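Long-range contacts in agmatine ureohydrolase (Thermoplasma volcanium GSS1, PDB 3PZL), which probably hydrolyses agmatine to putrescine and urea, as a manganese-dependent member of the arginase family that holds two metal ions in each subunit: residues K23-A28 with S60-Y65; N30-A35 with M111-I116; I77-S82 with V292-R297. All blocks are in the same frame, centred on the assembly; numbering follows the deposited sequence.

Overall arrangement
All three contacts lie away from the manganese sites of this arginase-type alpha/beta fold, toward the side of its eight-stranded parallel sheet that carries strands 84-90, 37-42 and 116-121. In interactions 1 and 2, parts 23-28 and 30-35 of the loop between strands 20-21 and 37-42 are held by helix 57-65 and by the turn after helix 96-112, respectively. Interaction 3 packs the short strand 77-78 and the turn after it on helix 281-303. Centres of interactions 1 and 2 lie about 19 Å apart, each about 15 Å from interaction 3, which touches both. Along the chain interaction 2 alternates with both others, whereas 1 and 3 are in series.

Interaction 1 of 3, residues K23-A28 with S60-Y65; sequences KKIADA and SIRGAY
Y65, near the end of helix 57-65, receives I25 over one ring face and D27 at its edge, so that a type I beta turn from I25 to A28 is seated on this helix of the arginase fold. The tight side of the contact is here. I25 CG2 stands almost exactly above the ring, 3.8 Å from the Y65 centroid and 4° off the normal, a CH-pi contact made possible because CG2 is anti to the backbone N of I25. A26 CB adds apolar contact at Y65 CD2, 4.1 Å away. The carboxylate of D27 stands nearly perpendicular to the ring, and its OD2 accepts a bond from the hydroxyl in the ring plane. Further bonds, from Q291 to the hydroxyl and between D27 and S70, help to fix this buried polar pair. R62 belongs to the buried part too: extended from CG to NE, it runs alongside the loop backbone, crossing I25 at about a right angle, with CD 3.8 Å from K24 CA, and its guanidinium forms salt bridges with D86 and D89.

The K23 and K24 side chains make the looser, partly exposed side. K23 stretches past G63, and its NZ forms salt bridges with D59 of its own chain and D59 of a second subunit. The tight end closes with the bond from Y65 OH to D27 OD2, 2.5 Å.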
loop_
_atom_site.group_PDB
_atom_site.type_symbol
_atom_site.label_atom_id
_atom_site.label_comp_id
_atom_site.label_asym_id
_atom_site.label_seq_id
_atom_site.Cartn_x
_atom_site.Cartn_y
_atom_site.Cartn_z
ATOM N N LYS B 23 -1.539 13.248 -22.419
ATOM C CA LYS B 23 -2.572 13.045 -21.418
ATOM C C LYS B 23 -3.246 14.361 -21.064
ATOM O O LYS B 23 -2.580 15.376 -20.861
ATOM C CB LYS B 23 -1.931 12.432 -20.160
ATOM C CG LYS B 23 -2.860 12.047 -19.043
ATOM C CD LYS B 23 -2.062 11.539 -17.862
ATOM C CE LYS B 23 -2.906 11.066 -16.710
ATOM N NZ LYS B 23 -2.105 10.737 -15.493
ATOM N N LYS B 24 -4.570 14.330 -20.995
ATOM C CA LYS B 24 -5.343 15.473 -20.481
ATOM C C LYS B 24 -6.780 15.122 -20.035
ATOM O O LYS B 24 -7.183 13.978 -20.024
ATOM C CB LYS B 24 -5.373 16.592 -21.506
ATOM C CG LYS B 24 -6.047 16.193 -22.822
ATOM C CD LYS B 24 -6.306 17.425 -23.686
ATOM C CE LYS B 24 -6.943 17.020 -25.020
ATOM N NZ LYS B 24 -7.189 18.258 -25.895
ATOM N N ILE B 25 -7.544 16.121 -19.650
ATOM C CA ILE B 25 -8.930 15.885 -19.320
ATOM C C ILE B 25 -9.706 15.499 -20.572
ATOM O O ILE B 25 -9.764 16.251 -21.545
ATOM C CB ILE B 25 -9.539 17.099 -18.644
ATOM C CG1 ILE B 25 -8.897 17.243 -17.262
ATOM C CG2 ILE B 25 -11.075 16.929 -18.572
ATOM C CD1 ILE B 25 -9.627 18.179 -16.312
ATOM N N ALA B 26 -10.319 14.333 -20.535
ATOM C CA ALA B 26 -10.828 13.729 -21.752
ATOM C C ALA B 26 -11.795 14.619 -22.510
ATOM O O ALA B 26 -11.899 14.523 -23.721
ATOM C CB ALA B 26 -11.454 12.389 -21.449
ATOM N N ASP B 27 -12.494 15.494 -21.800
ATOM C CA ASP B 27 -13.508 16.326 -22.430
ATOM C C ASP B 27 -12.954 17.677 -22.810
ATOM O O ASP B 27 -13.581 18.420 -23.568
ATOM C CB ASP B 27 -14.786 16.417 -21.571
ATOM C CG ASP B 27 -15.460 15.021 -21.333
ATOM O OD1 ASP B 27 -15.277 14.100 -22.175
ATOM O OD2 ASP B 27 -16.169 14.841 -20.306
ATOM N N ALA B 28 -11.770 18.000 -22.312
ATOM C CA ALA B 28 -11.129 19.269 -22.674
ATOM C C ALA B 28 -10.669 19.234 -24.130
ATOM O O ALA B 28 -9.471 19.107 -24.417
ATOM C CB ALA B 28 -9.982 19.563 -21.769
ATOM N N SER B 60 -3.201 13.288 -11.296
ATOM C CA SER B 60 -4.087 12.209 -10.880
ATOM C C SER B 60 -5.571 12.486 -11.211
ATOM O O SER B 60 -6.345 11.545 -11.522
ATOM C CB SER B 60 -3.915 11.870 -9.407
ATOM O OG SER B 60 -4.265 12.970 -8.586
ATOM N N ILE B 61 -5.952 13.765 -11.178
ATOM C CA ILE B 61 -7.283 14.146 -11.599
ATOM C C ILE B 61 -7.551 13.820 -13.086
ATOM O O ILE B 61 -8.621 13.354 -13.454
ATOM C CB ILE B 61 -7.613 15.629 -11.229
ATOM C CG1 ILE B 61 -7.802 15.749 -9.731
ATOM C CG2 ILE B 61 -8.891 16.122 -11.881
ATOM C CD1 ILE B 61 -7.626 17.145 -9.255
ATOM N N ARG B 62 -6.584 14.075 -13.940
ATOM C CA ARG B 62 -6.729 13.747 -15.354
ATOM C C ARG B 62 -6.884 12.233 -15.537
ATOM O O ARG B 62 -7.560 11.764 -16.436
ATOM C CB ARG B 62 -5.502 14.248 -16.137
ATOM C CG ARG B 62 -5.280 15.749 -16.091
ATOM C CD ARG B 62 -4.089 16.227 -16.956
ATOM N NE ARG B 62 -4.002 17.695 -16.946
ATOM C CZ ARG B 62 -3.227 18.431 -16.131
ATOM N NH1 ARG B 62 -2.428 17.867 -15.228
ATOM N NH2 ARG B 62 -3.277 19.758 -16.206
ATOM N N GLY B 63 -6.235 11.467 -14.672
ATOM C CA GLY B 63 -6.278 10.023 -14.767
ATOM C C GLY B 63 -7.590 9.427 -14.330
ATOM O O GLY B 63 -8.032 8.455 -14.940
ATOM N N ALA B 64 -8.202 9.991 -13.279
ATOM C CA ALA B 64 -9.501 9.529 -12.785
ATOM C C ALA B 64 -10.625 9.929 -13.730
ATOM O O ALA B 64 -11.669 9.249 -13.793
ATOM C CB ALA B 64 -9.755 10.109 -11.473
ATOM N N TYR B 65 -10.435 11.026 -14.476
ATOM C CA TYR B 65 -11.515 11.534 -15.272
ATOM C C TYR B 65 -11.966 10.497 -16.292
ATOM O O TYR B 65 -13.127 10.472 -16.661
ATOM C CB TYR B 65 -11.128 12.817 -15.962
ATOM C CG TYR B 65 -12.308 13.607 -16.503
ATOM C CD1 TYR B 65 -12.858 14.687 -15.783
ATOM C CD2 TYR B 65 -12.856 13.297 -17.722
ATOM C CE1 TYR B 65 -13.930 15.423 -16.284
ATOM C CE2 TYR B 65 -13.924 14.025 -18.238
ATOM C CZ TYR B 65 -14.462 15.077 -17.519
ATOM O OH TYR B 65 -15.513 15.748 -18.075
#

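Interaction 2 of 3, residues N30-A35 with M111-I116; sequences NGYEEA and MSDGKI
K115 lays its aliphatic chain over one face of the Y32 ring, joining a type I beta turn, Y32 to A35, to the loop that leads from helix 96-112 into strand 116-121 of the parallel sheet. The helix ends in a Schellman motif with G114, at positive phi, as its C-prime residue, and K115 follows directly. Its CE sits above the ring centre, 3.7 Å from the Y32 centroid, a CH-pi contact. The ammonium group lies farther out, 5.1 Å from the same centroid, where any cation-pi attraction is weak at most.

Bends at chi2 (148°) and chi4 (39°) carry the lysine across the ring and turn NZ toward the backbone of the turn. There it donates to two carbonyl oxygens by different routes. A35 O is met in its carbonyl plane, with NZ 2.9 Å away; E33 O lies 3.2 Å from NZ, which stands above that carbonyl's plane. The charged end thus bridges two backbone acceptors while the methylenes cover the ring.

At the far end of the tyrosine, the hydroxyl donates to D113, where the chain leaves the helix. Ring and carboxylate planes are turned 63° apart. V110 on helix 96-112 and V38 on strand 37-42 also touch Y32, and A13 of a second subunit packs against its side chain at this surface contact. Y32 OH reaches D113 OD2 on the anti side but tilted out of the carboxylate plane, with 2.6 Å between the two oxygens.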
loop_
_atom_site.group_PDB
_atom_site.type_symbol
_atom_site.label_atom_id
_atom_site.label_comp_id
_atom_site.label_asym_id
_atom_site.label_seq_id
_atom_site.Cartn_x
_atom_site.Cartn_y
_atom_site.Cartn_z
ATOM N N ASN B 30 -11.340 21.611 -26.704
ATOM C CA ASN B 30 -11.102 22.841 -27.439
ATOM C C ASN B 30 -9.768 23.469 -27.112
ATOM O O ASN B 30 -9.207 23.215 -26.049
ATOM C CB ASN B 30 -12.213 23.829 -27.167
ATOM C CG ASN B 30 -13.540 23.158 -27.045
ATOM O OD1 ASN B 30 -14.141 22.741 -28.027
ATOM N ND2 ASN B 30 -13.992 23.021 -25.828
ATOM N N GLY B 31 -9.248 24.273 -28.037
ATOM C CA GLY B 31 -8.100 25.134 -27.748
ATOM C C GLY B 31 -8.560 26.297 -26.883
ATOM O O GLY B 31 -9.778 26.503 -26.703
ATOM N N TYR B 32 -7.601 27.055 -26.351
ATOM C CA TYR B 32 -7.910 28.143 -25.442
ATOM C C TYR B 32 -8.906 29.145 -26.011
ATOM O O TYR B 32 -9.895 29.485 -25.365
ATOM C CB TYR B 32 -6.651 28.888 -25.033
ATOM C CG TYR B 32 -6.928 30.121 -24.175
ATOM C CD1 TYR B 32 -7.392 29.995 -22.856
ATOM C CD2 TYR B 32 -6.736 31.405 -24.681
ATOM C CE1 TYR B 32 -7.638 31.112 -22.072
ATOM C CE2 TYR B 32 -6.982 32.529 -23.903
ATOM C CZ TYR B 32 -7.433 32.379 -22.602
ATOM O OH TYR B 32 -7.683 33.486 -21.821
ATOM N N GLU B 33 -8.636 29.606 -27.220
ATOM C CA GLU B 33 -9.438 30.640 -27.865
ATOM C C GLU B 33 -10.930 30.312 -27.965
ATOM O O GLU B 33 -11.776 31.177 -27.750
ATOM C CB GLU B 33 -8.862 30.930 -29.237
ATOM C CG GLU B 33 -7.341 30.752 -29.262
ATOM C CD GLU B 33 -6.757 31.324 -30.518
ATOM O OE1 GLU B 33 -7.189 30.903 -31.631
ATOM O OE2 GLU B 33 -5.874 32.215 -30.395
ATOM N N GLU B 34 -11.239 29.058 -28.271
ATOM C CA GLU B 34 -12.604 28.596 -28.388
ATOM C C GLU B 34 -13.135 28.020 -27.071
ATOM O O GLU B 34 -14.182 27.380 -27.058
ATOM C CB GLU B 34 -12.674 27.504 -29.448
ATOM C CG GLU B 34 -11.909 27.796 -30.734
ATOM C CD GLU B 34 -12.258 26.798 -31.844
ATOM O OE1 GLU B 34 -12.581 25.627 -31.488
ATOM O OE2 GLU B 34 -12.222 27.186 -33.062
ATOM N N ALA B 35 -12.441 28.235 -25.958
ATOM C CA ALA B 35 -12.879 27.622 -24.705
ATOM C C ALA B 35 -13.606 28.576 -23.770
ATOM O O ALA B 35 -13.219 29.746 -23.663
ATOM C CB ALA B 35 -11.694 27.019 -24.004
HETATM N N MSE B 111 -9.782 35.762 -17.232
HETATM C CA MSE B 111 -10.977 36.517 -16.932
HETATM C C MSE B 111 -11.215 37.673 -17.936
HETATM O O MSE B 111 -12.329 37.829 -18.437
HETATM C CB MSE B 111 -10.963 36.967 -15.475
HETATM C CG MSE B 111 -11.012 35.778 -14.502
HETATM SE SE MSE B 111 -11.330 36.163 -12.573
HETATM C CE MSE B 111 -9.962 37.490 -12.275
ATOM N N SER B 112 -10.174 38.445 -18.267
ATOM C CA SER B 112 -10.260 39.441 -19.366
ATOM C C SER B 112 -10.969 38.929 -20.625
ATOM O O SER B 112 -11.681 39.679 -21.285
ATOM C CB SER B 112 -8.875 39.903 -19.812
ATOM O OG SER B 112 -8.048 40.217 -18.729
ATOM N N ASP B 113 -10.755 37.666 -20.965
ATOM C CA ASP B 113 -11.268 37.116 -22.195
ATOM C C ASP B 113 -12.628 36.520 -21.980
ATOM O O ASP B 113 -13.151 35.830 -22.859
ATOM C CB ASP B 113 -10.307 36.060 -22.744
ATOM C CG ASP B 113 -8.904 36.613 -22.950
ATOM O OD1 ASP B 113 -8.755 37.871 -22.989
ATOM O OD2 ASP B 113 -7.959 35.803 -23.055
ATOM N N GLY B 114 -13.189 36.787 -20.802
ATOM C CA GLY B 114 -14.516 36.302 -20.419
ATOM C C GLY B 114 -14.593 34.794 -20.296
ATOM O O GLY B 114 -15.655 34.193 -20.451
ATOM N N LYS B 115 -13.443 34.189 -20.043
ATOM C CA LYS B 115 -13.338 32.765 -19.872
ATOM C C LYS B 115 -13.415 32.470 -18.395
ATOM O O LYS B 115 -13.307 33.374 -17.580
ATOM C CB LYS B 115 -12.015 32.280 -20.464
ATOM C CG LYS B 115 -12.060 32.098 -21.945
ATOM C CD LYS B 115 -10.741 32.376 -22.589
ATOM C CE LYS B 115 -10.737 31.919 -24.028
ATOM N NZ LYS B 115 -12.026 32.182 -24.728
ATOM N N ILE B 116 -13.612 31.204 -18.047
ATOM C CA ILE B 116 -13.685 30.787 -16.631
ATOM C C ILE B 116 -12.555 29.842 -16.216
ATOM O O ILE B 116 -12.523 28.672 -16.630
ATOM C CB ILE B 116 -15.040 30.203 -16.296
ATOM C CG1 ILE B 116 -16.049 31.329 -16.297
ATOM C CG2 ILE B 116 -15.048 29.617 -14.928
ATOM C CD1 ILE B 116 -17.432 30.871 -16.343
#

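Interaction 3 of 3, residues I77-S82 with V292-R297; sequences IDLLAS and VFIASR
In this part of the arginase-type alpha/beta fold, the short strand 77-78 and the turn after it, which leads toward the edge strand 84-90, pack on helix 281-303, the long C-terminal helix. I77, L79 and S82 lean on consecutive helix residues, I294 and A295. L79 makes the central apolar contact: its CD2 lies 3.7 Å from I294 CG2 and also reaches A295 CB, 4.3 Å away. On I294 the CG2 branch is anti to the backbone N, which brings it against the leucine methyl, and the same branch meets S82 CB at 4.1 Å. One methyl of the helix therefore fits beside two residues of the turn.

Nearer the strand, I77 meets A295, where the small alanine side chain lets the backbones approach to 5.7 Å between the CA atoms of I77 and A295. The isoleucine CB is 4.1 Å from A295 CB, while its CG1 rests against the helix carbonyl, 3.5 Å from A295 O.

The turn is braced from within. D78 OD1 accepts from L80 N in an Asx turn, and D78 O receives both A81 N and S82 OG, which approach from opposite faces of its plane. The hydroxyl of S82 is thereby directed back to its own turn, leaving CB to meet the helix. D78 also forms a salt bridge with R186 of a third subunit, while I118 of strand 116-121 packs on I294 from within the fold.

The chemistry divides accordingly: polar groups of D78 and S82 shape the turn and D78 reaches a neighbouring subunit, whereas the buried join to the helix probably rests on close fit and the hydrophobic effect, as no polar pair joins the two segments.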
loop_
_atom_site.group_PDB
_atom_site.type_symbol
_atom_site.label_atom_id
_atom_site.label_comp_id
_atom_site.label_asym_id
_atom_site.label_seq_id
_atom_site.Cartn_x
_atom_site.Cartn_y
_atom_site.Cartn_z
ATOM N N ILE B 77 -26.412 17.777 -19.117
ATOM C CA ILE B 77 -25.430 18.581 -19.818
ATOM C C ILE B 77 -24.319 17.690 -20.315
ATOM O O ILE B 77 -23.714 16.940 -19.533
ATOM C CB ILE B 77 -24.819 19.618 -18.884
ATOM C CG1 ILE B 77 -25.882 20.656 -18.497
ATOM C CG2 ILE B 77 -23.553 20.258 -19.502
ATOM C CD1 ILE B 77 -26.371 21.521 -19.685
ATOM N N ASP B 78 -24.060 17.787 -21.621
ATOM C CA ASP B 78 -22.961 17.084 -22.273
ATOM C C ASP B 78 -21.697 17.953 -22.184
ATOM O O ASP B 78 -21.626 19.051 -22.753
ATOM C CB ASP B 78 -23.334 16.766 -23.728
ATOM C CG ASP B 78 -22.188 16.158 -24.520
ATOM O OD1 ASP B 78 -21.234 15.604 -23.919
ATOM O OD2 ASP B 78 -22.255 16.227 -25.770
ATOM N N LEU B 79 -20.700 17.448 -21.465
ATOM C CA LEU B 79 -19.485 18.204 -21.217
ATOM C C LEU B 79 -18.611 18.368 -22.449
ATOM O O LEU B 79 -17.864 19.329 -22.553
ATOM C CB LEU B 79 -18.723 17.561 -20.077
ATOM C CG LEU B 79 -19.480 17.674 -18.758
ATOM C CD1 LEU B 79 -18.863 16.736 -17.765
ATOM C CD2 LEU B 79 -19.447 19.097 -18.219
ATOM N N LEU B 80 -18.740 17.426 -23.383
ATOM C CA LEU B 80 -18.029 17.450 -24.642
ATOM C C LEU B 80 -18.418 18.662 -25.463
ATOM O O LEU B 80 -17.628 19.160 -26.274
ATOM C CB LEU B 80 -18.334 16.179 -25.429
ATOM C CG LEU B 80 -17.266 15.097 -25.342
ATOM C CD1 LEU B 80 -17.581 13.945 -26.279
ATOM C CD2 LEU B 80 -15.890 15.714 -25.655
ATOM N N ALA B 81 -19.640 19.134 -25.254
ATOM C CA ALA B 81 -20.123 20.302 -25.948
ATOM C C ALA B 81 -20.234 21.509 -24.996
ATOM O O ALA B 81 -21.008 22.440 -25.235
ATOM C CB ALA B 81 -21.449 19.989 -26.613
ATOM N N SER B 82 -19.448 21.501 -23.928
ATOM C CA SER B 82 -19.413 22.641 -23.021
ATOM C C SER B 82 -18.166 23.552 -23.088
ATOM O O SER B 82 -17.932 24.341 -22.199
ATOM C CB SER B 82 -19.627 22.142 -21.601
ATOM O OG SER B 82 -20.854 21.445 -21.533
ATOM N N VAL B 292 -19.365 18.775 -11.808
ATOM C CA VAL B 292 -20.513 19.406 -11.189
ATOM C C VAL B 292 -20.511 20.932 -11.365
ATOM O O VAL B 292 -21.550 21.538 -11.617
ATOM C CB VAL B 292 -20.616 19.006 -9.699
ATOM C CG1 VAL B 292 -21.444 20.003 -8.894
ATOM C CG2 VAL B 292 -21.204 17.648 -9.590
ATOM N N PHE B 293 -19.358 21.559 -11.226
ATOM C CA PHE B 293 -19.293 22.985 -11.420
ATOM C C PHE B 293 -19.667 23.381 -12.841
ATOM O O PHE B 293 -20.551 24.224 -13.041
ATOM C CB PHE B 293 -17.911 23.490 -11.100
ATOM C CG PHE B 293 -17.695 24.901 -11.476
ATOM C CD1 PHE B 293 -17.981 25.914 -10.587
ATOM C CD2 PHE B 293 -17.204 25.230 -12.712
ATOM C CE1 PHE B 293 -17.753 27.232 -10.926
ATOM C CE2 PHE B 293 -16.993 26.554 -13.058
ATOM C CZ PHE B 293 -17.253 27.550 -12.164
ATOM N N ILE B 294 -19.008 22.779 -13.826
ATOM C CA ILE B 294 -19.263 23.116 -15.215
ATOM C C ILE B 294 -20.714 22.794 -15.583
ATOM O O ILE B 294 -21.424 23.659 -16.093
ATOM C CB ILE B 294 -18.236 22.415 -16.187
ATOM C CG1 ILE B 294 -16.825 22.946 -15.959
ATOM C CG2 ILE B 294 -18.601 22.604 -17.621
ATOM C CD1 ILE B 294 -15.797 22.185 -16.697
ATOM N N ALA B 295 -21.144 21.563 -15.301
ATOM C CA ALA B 295 -22.460 21.094 -15.702
ATOM C C ALA B 295 -23.566 21.943 -15.113
ATOM O O ALA B 295 -24.454 22.378 -15.829
ATOM C CB ALA B 295 -22.667 19.589 -15.372
ATOM N N SER B 296 -23.535 22.180 -13.813
ATOM C CA SER B 296 -24.628 22.923 -13.195
ATOM C C SER B 296 -24.657 24.371 -13.669
ATOM O O SER B 296 -25.718 25.003 -13.710
ATOM C CB SER B 296 -24.542 22.890 -11.682
ATOM O OG SER B 296 -23.429 23.636 -11.269
ATOM N N ARG B 297 -23.495 24.905 -14.020
ATOM C CA ARG B 297 -23.447 26.242 -14.592
ATOM C C ARG B 297 -24.037 26.277 -16.002
ATOM O O ARG B 297 -24.736 27.229 -16.355
ATOM C CB ARG B 297 -22.013 26.773 -14.615
ATOM C CG ARG B 297 -21.916 28.206 -15.029
ATOM C CD ARG B 297 -20.560 28.774 -14.678
ATOM N NE ARG B 297 -20.526 30.234 -14.810
ATOM C CZ ARG B 297 -20.359 30.862 -15.964
ATOM N NH1 ARG B 297 -20.195 30.150 -17.066
ATOM N NH2 ARG B 297 -20.334 32.188 -16.017
#